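Local atomic coordinates of DNA replication initiator (Cdc21/Cdc54) (PDB entry 1LTL), a protein that probably acts as an ATP-dependent, single-stranded DNA helicase of the MCM family in replication, represented here by its zinc-binding N-terminal part. Residues 17-27 against 45-55. Residues are numbered along the deposited sequence; the frame is centred on the assembly and turned at random.
Sequences KFEEFFSLQDY and EVDYLDLEMFD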
loop_
_atom_site.group_PDB
_atom_site.type_symbol
_atom_site.label_atom_id
_atom_site.label_comp_id
_atom_site.label_asym_id
_atom_site.label_seq_id
_atom_site.Cartn_x
_atom_site.Cartn_y
_atom_site.Cartn_z
ATOM N N LYS A 17 27.811 -43.364 -1.775
ATOM C CA LYS A 17 27.524 -44.785 -1.773
ATOM C C LYS A 17 27.108 -45.236 -3.159
ATOM O O LYS A 17 27.512 -46.297 -3.625
ATOM C CB LYS A 17 26.410 -45.112 -0.778
ATOM C CG LYS A 17 26.816 -45.017 0.684
ATOM C CD LYS A 17 25.740 -45.595 1.606
ATOM C CE LYS A 17 26.188 -45.600 3.065
ATOM N NZ LYS A 17 25.191 -46.230 3.980
ATOM N N PHE A 18 26.301 -44.421 -3.822
ATOM C CA PHE A 18 25.834 -44.760 -5.157
ATOM C C PHE A 18 26.916 -44.614 -6.213
ATOM O O PHE A 18 27.061 -45.470 -7.085
ATOM C CB PHE A 18 24.626 -43.896 -5.522
ATOM C CG PHE A 18 23.316 -44.581 -5.310
ATOM C CD1 PHE A 18 22.312 -43.974 -4.580
ATOM C CD2 PHE A 18 23.088 -45.840 -5.847
ATOM C CE1 PHE A 18 21.096 -44.615 -4.388
ATOM C CE2 PHE A 18 21.876 -46.487 -5.660
ATOM C CZ PHE A 18 20.878 -45.874 -4.929
ATOM N N GLU A 19 27.677 -43.532 -6.134
ATOM C CA GLU A 19 28.733 -43.329 -7.100
ATOM C C GLU A 19 29.658 -44.530 -7.160
ATOM O O GLU A 19 30.341 -44.742 -8.158
ATOM C CB GLU A 19 29.527 -42.074 -6.773
ATOM C CG GLU A 19 28.813 -40.818 -7.187
ATOM C CD GLU A 19 29.713 -39.606 -7.157
ATOM O OE1 GLU A 19 30.134 -39.200 -6.049
ATOM O OE2 GLU A 19 30.006 -39.065 -8.247
ATOM N N GLU A 20 29.678 -45.325 -6.099
ATOM C CA GLU A 20 30.524 -46.507 -6.087
ATOM C C GLU A 20 29.788 -47.703 -6.669
ATOM O O GLU A 20 30.372 -48.490 -7.408
ATOM C CB GLU A 20 30.996 -46.810 -4.668
ATOM C CG GLU A 20 32.067 -45.850 -4.170
ATOM C CD GLU A 20 32.403 -46.062 -2.704
ATOM O OE1 GLU A 20 32.642 -47.228 -2.307
ATOM O OE2 GLU A 20 32.431 -45.057 -1.953
ATOM N N PHE A 21 28.507 -47.834 -6.349
ATOM C CA PHE A 21 27.724 -48.940 -6.875
ATOM C C PHE A 21 27.725 -48.842 -8.400
ATOM O O PHE A 21 27.742 -49.852 -9.112
ATOM C CB PHE A 21 26.289 -48.868 -6.361
ATOM C CG PHE A 21 25.433 -50.005 -6.820
ATOM C CD1 PHE A 21 25.476 -51.230 -6.172
ATOM C CD2 PHE A 21 24.607 -49.861 -7.924
ATOM C CE1 PHE A 21 24.705 -52.296 -6.623
ATOM C CE2 PHE A 21 23.835 -50.918 -8.380
ATOM C CZ PHE A 21 23.885 -52.138 -7.729
ATOM N N PHE A 22 27.714 -47.607 -8.886
ATOM C CA PHE A 22 27.706 -47.336 -10.317
ATOM C C PHE A 22 29.117 -47.332 -10.922
ATOM O O PHE A 22 29.297 -47.049 -12.111
ATOM C CB PHE A 22 26.994 -46.000 -10.580
ATOM C CG PHE A 22 25.498 -46.060 -10.382
ATOM C CD1 PHE A 22 24.840 -45.109 -9.608
ATOM C CD2 PHE A 22 24.747 -47.075 -10.972
ATOM C CE1 PHE A 22 23.458 -45.171 -9.425
ATOM C CE2 PHE A 22 23.369 -47.144 -10.795
ATOM C CZ PHE A 22 22.724 -46.190 -10.019
ATOM N N SER A 23 30.112 -47.648 -10.095
ATOM C CA SER A 23 31.498 -47.716 -10.549
ATOM C C SER A 23 31.928 -49.178 -10.643
ATOM O O SER A 23 32.854 -49.514 -11.378
ATOM C CB SER A 23 32.425 -46.964 -9.590
ATOM O OG SER A 23 32.405 -45.568 -9.848
ATOM N N LEU A 24 31.246 -50.045 -9.901
ATOM C CA LEU A 24 31.554 -51.468 -9.916
ATOM C C LEU A 24 31.491 -52.007 -11.332
ATOM O O LEU A 24 30.643 -51.607 -12.125
ATOM C CB LEU A 24 30.571 -52.246 -9.043
ATOM C CG LEU A 24 30.538 -51.850 -7.565
ATOM C CD1 LEU A 24 29.494 -52.674 -6.821
ATOM C CD2 LEU A 24 31.917 -52.054 -6.966
ATOM N N GLN A 25 32.404 -52.926 -11.621
ATOM C CA GLN A 25 32.535 -53.575 -12.921
ATOM C C GLN A 25 31.195 -53.945 -13.554
ATOM O O GLN A 25 30.834 -53.442 -14.623
ATOM C CB GLN A 25 33.381 -54.840 -12.758
ATOM C CG GLN A 25 34.717 -54.612 -12.061
ATOM C CD GLN A 25 35.403 -55.910 -11.665
ATOM O OE1 GLN A 25 35.726 -56.740 -12.520
ATOM N NE2 GLN A 25 35.623 -56.093 -10.362
ATOM N N ASP A 26 30.479 -54.840 -12.879
ATOM C CA ASP A 26 29.187 -55.335 -13.333
ATOM C C ASP A 26 28.230 -54.285 -13.915
ATOM O O ASP A 26 27.564 -54.542 -14.919
ATOM C CB ASP A 26 28.516 -56.117 -12.191
ATOM C CG ASP A 26 29.136 -55.821 -10.818
ATOM O OD1 ASP A 26 29.094 -56.716 -9.944
ATOM O OD2 ASP A 26 29.655 -54.702 -10.600
ATOM N N TYR A 27 28.176 -53.103 -13.303
ATOM C CA TYR A 27 27.281 -52.036 -13.759
ATOM C C TYR A 27 27.980 -50.892 -14.474
ATOM O O TYR A 27 27.332 -50.075 -15.124
ATOM C CB TYR A 27 26.471 -51.494 -12.570
ATOM C CG TYR A 27 25.290 -52.371 -12.216
ATOM C CD1 TYR A 27 24.900 -52.550 -10.892
ATOM C CD2 TYR A 27 24.574 -53.048 -13.214
ATOM C CE1 TYR A 27 23.837 -53.384 -10.571
ATOM C CE2 TYR A 27 23.510 -53.878 -12.902
ATOM C CZ TYR A 27 23.151 -54.041 -11.576
ATOM O OH TYR A 27 22.105 -54.866 -11.254
ATOM N N GLU A 45 18.332 -50.417 -15.556
ATOM C CA GLU A 45 17.819 -51.330 -14.539
ATOM C C GLU A 45 18.833 -51.864 -13.517
ATOM O O GLU A 45 19.928 -52.238 -13.893
ATOM C CB GLU A 45 17.176 -52.482 -15.265
ATOM C CG GLU A 45 16.658 -53.541 -14.396
ATOM C CD GLU A 45 16.043 -54.611 -15.236
ATOM O OE1 GLU A 45 15.193 -54.262 -16.098
ATOM O OE2 GLU A 45 16.410 -55.791 -15.041
ATOM N N VAL A 46 18.484 -51.901 -12.232
ATOM C CA VAL A 46 19.418 -52.436 -11.231
ATOM C C VAL A 46 18.751 -53.455 -10.320
ATOM O O VAL A 46 17.649 -53.233 -9.829
ATOM C CB VAL A 46 20.069 -51.334 -10.350
ATOM C CG1 VAL A 46 20.685 -50.273 -11.228
ATOM C CG2 VAL A 46 19.064 -50.746 -9.404
ATOM N N ASP A 47 19.418 -54.581 -10.100
ATOM C CA ASP A 47 18.855 -55.622 -9.256
ATOM C C ASP A 47 18.991 -55.291 -7.779
ATOM O O ASP A 47 20.092 -55.081 -7.272
ATOM C CB ASP A 47 19.528 -56.959 -9.537
ATOM C CG ASP A 47 18.791 -58.113 -8.905
ATOM O OD1 ASP A 47 18.700 -58.160 -7.658
ATOM O OD2 ASP A 47 18.290 -58.972 -9.659
ATOM N N TYR A 48 17.858 -55.251 -7.090
ATOM C CA TYR A 48 17.829 -54.954 -5.667
ATOM C C TYR A 48 18.866 -55.795 -4.917
ATOM O O TYR A 48 19.655 -55.262 -4.138
ATOM C CB TYR A 48 16.409 -55.204 -5.135
ATOM C CG TYR A 48 16.200 -54.824 -3.692
ATOM C CD1 TYR A 48 16.815 -53.694 -3.153
ATOM C CD2 TYR A 48 15.395 -55.598 -2.860
ATOM C CE1 TYR A 48 16.644 -53.344 -1.825
ATOM C CE2 TYR A 48 15.211 -55.253 -1.523
ATOM C CZ TYR A 48 15.844 -54.124 -1.014
ATOM O OH TYR A 48 15.693 -53.780 0.312
ATOM N N LEU A 49 18.875 -57.100 -5.175
ATOM C CA LEU A 49 19.813 -58.024 -4.534
ATOM C C LEU A 49 21.241 -57.499 -4.576
ATOM O O LEU A 49 21.949 -57.524 -3.573
ATOM C CB LEU A 49 19.742 -59.389 -5.220
ATOM C CG LEU A 49 18.332 -60.004 -5.200
ATOM C CD1 LEU A 49 18.232 -61.153 -6.197
ATOM C CD2 LEU A 49 18.016 -60.469 -3.790
ATOM N N ASP A 50 21.659 -57.018 -5.743
ATOM C CA ASP A 50 23.000 -56.474 -5.902
ATOM C C ASP A 50 23.177 -55.283 -4.992
ATOM O O ASP A 50 24.254 -55.060 -4.445
ATOM C CB ASP A 50 23.251 -56.044 -7.345
ATOM C CG ASP A 50 23.157 -57.197 -8.314
ATOM O OD1 ASP A 50 23.699 -57.082 -9.432
ATOM O OD2 ASP A 50 22.533 -58.223 -7.962
ATOM N N LEU A 51 22.118 -54.508 -4.825
ATOM C CA LEU A 51 22.208 -53.351 -3.960
ATOM C C LEU A 51 22.457 -53.847 -2.535
ATOM O O LEU A 51 23.270 -53.273 -1.814
ATOM C CB LEU A 51 20.918 -52.539 -4.024
ATOM C CG LEU A 51 21.031 -51.012 -3.972
ATOM C CD1 LEU A 51 19.624 -50.447 -3.906
ATOM C CD2 LEU A 51 21.839 -50.542 -2.775
ATOM N N GLU A 52 21.774 -54.921 -2.135
ATOM C CA GLU A 52 21.946 -55.471 -0.786
ATOM C C GLU A 52 23.394 -55.888 -0.550
ATOM O O GLU A 52 23.981 -55.574 0.491
ATOM C CB GLU A 52 21.037 -56.687 -0.573
ATOM C CG GLU A 52 19.555 -56.361 -0.522
ATOM C CD GLU A 52 18.675 -57.603 -0.428
ATOM O OE1 GLU A 52 18.716 -58.435 -1.361
ATOM O OE2 GLU A 52 17.939 -57.744 0.573
ATOM N N MET A 53 23.952 -56.603 -1.528
ATOM C CA MET A 53 25.329 -57.082 -1.469
ATOM C C MET A 53 26.261 -55.893 -1.270
ATOM O O MET A 53 27.043 -55.851 -0.321
ATOM C CB MET A 53 25.699 -57.797 -2.772
ATOM C CG MET A 53 24.664 -58.800 -3.267
ATOM S SD MET A 53 24.517 -60.311 -2.273
ATOM C CE MET A 53 24.957 -61.584 -3.511
ATOM N N PHE A 54 26.173 -54.925 -2.176
ATOM C CA PHE A 54 27.010 -53.742 -2.099
ATOM C C PHE A 54 26.841 -53.030 -0.763
ATOM O O PHE A 54 27.797 -52.483 -0.223
ATOM C CB PHE A 54 26.676 -52.778 -3.236
ATOM C CG PHE A 54 27.333 -51.441 -3.097
ATOM C CD1 PHE A 54 28.674 -51.269 -3.417
ATOM C CD2 PHE A 54 26.624 -50.362 -2.590
ATOM C CE1 PHE A 54 29.302 -50.031 -3.228
ATOM C CE2 PHE A 54 27.238 -49.128 -2.397
ATOM C CZ PHE A 54 28.580 -48.961 -2.715
ATOM N N ASP A 55 25.624 -53.035 -0.228
ATOM C CA ASP A 55 25.356 -52.373 1.046
ATOM C C ASP A 55 23.933 -52.699 1.481
ATOM O O ASP A 55 23.002 -52.591 0.698
ATOM C CB ASP A 55 25.519 -50.856 0.893
ATOM C CG ASP A 55 25.412 -50.116 2.213
ATOM O OD1 ASP A 55 24.488 -50.420 2.994
ATOM O OD2 ASP A 55 26.244 -49.217 2.468
#
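Val46 meets Phe21, Phe22 and Tyr27 in the helical N-terminal domain of this MCM protein, where strand 43-47, running parallel to strand 90-94, and the following helix 48-54 pack against the ends of two consecutive helices. A branched valine suits a strand position that faces three rings: its CG1 lies over one face of Tyr27 and at the edge of Phe22, whose ring reaches on to Ala73 and Ala76 of helix 66-77. At Asp47 the chain turns into the helix. Asp47 N points almost straight at Tyr27 OH (2.9 Å, N-H...O angle 176°), a bond that needs the tyrosine's hydroxyl as acceptor, while the carboxylate of Asp47 weakly caps Leu49 N. Asp50 lends its backbone O and its CB to the edge of the Phe21 ring, and Phe21 CE1 is 3.8 Å from Leu51 CA, leaving the Leu51 side chain to pack on Leu58 and Phe93. Phe54 swings out with CG anti to the backbone N (chi1 170°), which brings its broad apolar ring against the last turn of helix 11-21. Phe21 CB sits over the centre of one face of the Phe54 ring, a CH-pi contact, and the edge of Phe21 is turned toward the face of Phe54 in an offset edge-to-face pair, planes at 73°; Leu24 CD1 and Glu20 CB add aliphatic cover. Replacing Phe54 with an alanine would probably open a gap beside Phe21 and take from Leu24 CD1 and Glu20 CB an aromatic neighbour. Asp55, past the helix, uses OD1 to cap Leu58 N at the start of helix 58-64, and its OD2 makes a long salt bridge, 3.5 Å from NZ of Lys17, whose length and charge suit it to reach across.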